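Local structure of DNA repair protein XRCC1 (Mus musculus, 3PC6) at residues P5-G10 against T32-E37. The protein acts as a scaffold that assembles DNA single-strand break repair complexes and binds poly-ADP-ribose, here represented by its second BRCT domain. Sequence-based numbering, arbitrary orientation.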
loop_
_atom_site.group_PDB
_atom_site.type_symbol
_atom_site.label_atom_id
_atom_site.label_comp_id
_atom_site.label_asym_id
_atom_site.label_seq_id
_atom_site.Cartn_x
_atom_site.Cartn_y
_atom_site.Cartn_z
ATOM N N PRO B 5 -2.652 -13.376 -3.627
ATOM C CA PRO B 5 -4.025 -13.703 -3.233
ATOM C C PRO B 5 -4.917 -12.468 -3.294
ATOM O O PRO B 5 -4.417 -11.350 -3.177
ATOM C CB PRO B 5 -3.869 -14.181 -1.788
ATOM C CG PRO B 5 -2.471 -14.667 -1.698
ATOM C CD PRO B 5 -1.673 -13.764 -2.598
ATOM N N ASP B 6 -6.219 -12.675 -3.467
ATOM C CA ASP B 6 -7.175 -11.577 -3.608
ATOM C C ASP B 6 -8.242 -11.572 -2.513
ATOM O O ASP B 6 -9.295 -10.966 -2.686
ATOM C CB ASP B 6 -7.894 -11.659 -4.964
ATOM C CG ASP B 6 -6.965 -11.424 -6.143
ATOM O OD1 ASP B 6 -5.859 -10.875 -5.948
ATOM O OD2 ASP B 6 -7.356 -11.782 -7.276
ATOM N N PHE B 7 -7.986 -12.243 -1.394
ATOM C CA PHE B 7 -9.050 -12.434 -0.400
ATOM C C PHE B 7 -9.560 -11.163 0.304
ATOM O O PHE B 7 -10.560 -11.215 1.031
ATOM C CB PHE B 7 -8.696 -13.538 0.606
ATOM C CG PHE B 7 -7.367 -13.360 1.281
ATOM C CD1 PHE B 7 -7.215 -12.449 2.320
ATOM C CD2 PHE B 7 -6.275 -14.126 0.901
ATOM C CE1 PHE B 7 -5.989 -12.295 2.953
ATOM C CE2 PHE B 7 -5.046 -13.977 1.525
ATOM C CZ PHE B 7 -4.901 -13.059 2.552
ATOM N N PHE B 8 -8.895 -10.028 0.087
ATOM C CA PHE B 8 -9.420 -8.750 0.584
ATOM C C PHE B 8 -10.111 -7.943 -0.509
ATOM O O PHE B 8 -10.504 -6.798 -0.291
ATOM C CB PHE B 8 -8.318 -7.894 1.217
ATOM C CG PHE B 8 -7.909 -8.342 2.592
ATOM C CD1 PHE B 8 -8.754 -9.116 3.363
ATOM C CD2 PHE B 8 -6.680 -7.970 3.121
ATOM C CE1 PHE B 8 -8.382 -9.523 4.630
ATOM C CE2 PHE B 8 -6.301 -8.373 4.395
ATOM C CZ PHE B 8 -7.157 -9.151 5.149
ATOM N N GLU B 9 -10.264 -8.533 -1.689
ATOM C CA GLU B 9 -10.894 -7.824 -2.796
ATOM C C GLU B 9 -12.262 -7.268 -2.404
ATOM O O GLU B 9 -13.071 -7.963 -1.787
ATOM C CB GLU B 9 -11.035 -8.753 -4.002
ATOM C CG GLU B 9 -11.439 -8.051 -5.286
ATOM C CD GLU B 9 -11.405 -8.984 -6.484
ATOM O OE1 GLU B 9 -11.745 -10.177 -6.315
ATOM O OE2 GLU B 9 -11.038 -8.527 -7.588
ATOM N N GLY B 10 -12.520 -6.011 -2.760
ATOM C CA GLY B 10 -13.807 -5.390 -2.487
ATOM C C GLY B 10 -14.016 -4.908 -1.055
ATOM O O GLY B 10 -15.060 -4.351 -0.733
ATOM N N THR B 32 -3.088 -3.969 1.264
ATOM C CA THR B 32 -2.864 -3.657 -0.151
ATOM C C THR B 32 -2.515 -4.908 -0.962
ATOM O O THR B 32 -3.054 -5.115 -2.046
ATOM C CB THR B 32 -1.742 -2.613 -0.331
ATOM O OG1 THR B 32 -2.038 -1.447 0.443
ATOM C CG2 THR B 32 -1.602 -2.208 -1.810
ATOM N N ALA B 33 -1.614 -5.735 -0.433
ATOM C CA ALA B 33 -1.146 -6.913 -1.169
ATOM C C ALA B 33 -2.289 -7.857 -1.525
ATOM O O ALA B 33 -2.263 -8.491 -2.574
ATOM C CB ALA B 33 -0.072 -7.651 -0.393
ATOM N N PHE B 34 -3.298 -7.939 -0.660
ATOM C CA PHE B 34 -4.393 -8.889 -0.880
ATOM C C PHE B 34 -5.608 -8.211 -1.496
ATOM O O PHE B 34 -6.745 -8.665 -1.357
ATOM C CB PHE B 34 -4.721 -9.628 0.412
ATOM C CG PHE B 34 -3.524 -10.293 1.028
ATOM C CD1 PHE B 34 -2.645 -11.013 0.240
ATOM C CD2 PHE B 34 -3.261 -10.179 2.381
ATOM C CE1 PHE B 34 -1.530 -11.620 0.792
ATOM C CE2 PHE B 34 -2.149 -10.785 2.935
ATOM C CZ PHE B 34 -1.282 -11.505 2.138
ATOM N N ASN B 35 -5.334 -7.107 -2.184
ATOM C CA ASN B 35 -6.319 -6.394 -2.990
ATOM C C ASN B 35 -7.381 -5.629 -2.213
ATOM O O ASN B 35 -8.408 -5.257 -2.776
ATOM C CB ASN B 35 -6.981 -7.327 -4.014
ATOM C CG ASN B 35 -7.180 -6.655 -5.364
ATOM O OD1 ASN B 35 -6.789 -5.505 -5.556
ATOM N ND2 ASN B 35 -7.784 -7.374 -6.307
ATOM N N GLY B 36 -7.136 -5.384 -0.928
ATOM C CA GLY B 36 -8.037 -4.566 -0.137
ATOM C C GLY B 36 -7.912 -3.098 -0.508
ATOM O O GLY B 36 -6.938 -2.693 -1.133
ATOM N N GLU B 37 -8.901 -2.299 -0.126
ATOM C CA GLU B 37 -8.875 -0.871 -0.409
ATOM C C GLU B 37 -8.735 -0.064 0.878
ATOM O O GLU B 37 -9.570 -0.159 1.772
ATOM C CB GLU B 37 -10.141 -0.438 -1.153
ATOM C CG GLU B 37 -10.359 -1.157 -2.487
HETATM O O HOH W 1 -10.721 -4.036 -4.081
#
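F34 packs its ring against F7, whose CZ lies over one face, toward the rim, 3.3 Å from F34 CD2; the two ring planes are 34° apart, an oblique pairing. F34 CB in turn makes a CH-pi contact over a face of the F7 ring. With its chi1 of 53° F7 CG sits between the backbone N and carbonyl carbon, laying the ring alongside that of F34. The P5 ring reaches F34 CE1 and CD1, its CB 4.0 Å from CD1, and F8 CD2 meets F34 CB at 3.7 Å. Replacing F34 by an alanine would probably leave the P5 and F7 rings without the phenyl group both pack against, and the F7 ring freer to turn. One direct hydrogen bond joins the backbones, F8 N to F34 O, 2.9 Å long, in the carbonyl plane but bent at the hydrogen (137°). Here helix 23-33 of the BRCT domain ends in a Schellman motif, N35 taking the positive-phi C-prime place, while D6-E9 form a type I beta turn ahead of strand 12-16. Weaker CA-H...O contacts run from F34 CA to P5 O (3.4 Å) and from G36 CA to F8 O (3.3 Å). Water 1 accepts from G10 N and donates to N35 O. Both polar ends pair across the dimer: D6 OD1 forms a salt bridge with R29 of the second subunit, and N35 OD1 a hydrogen bond with that subunit's R25.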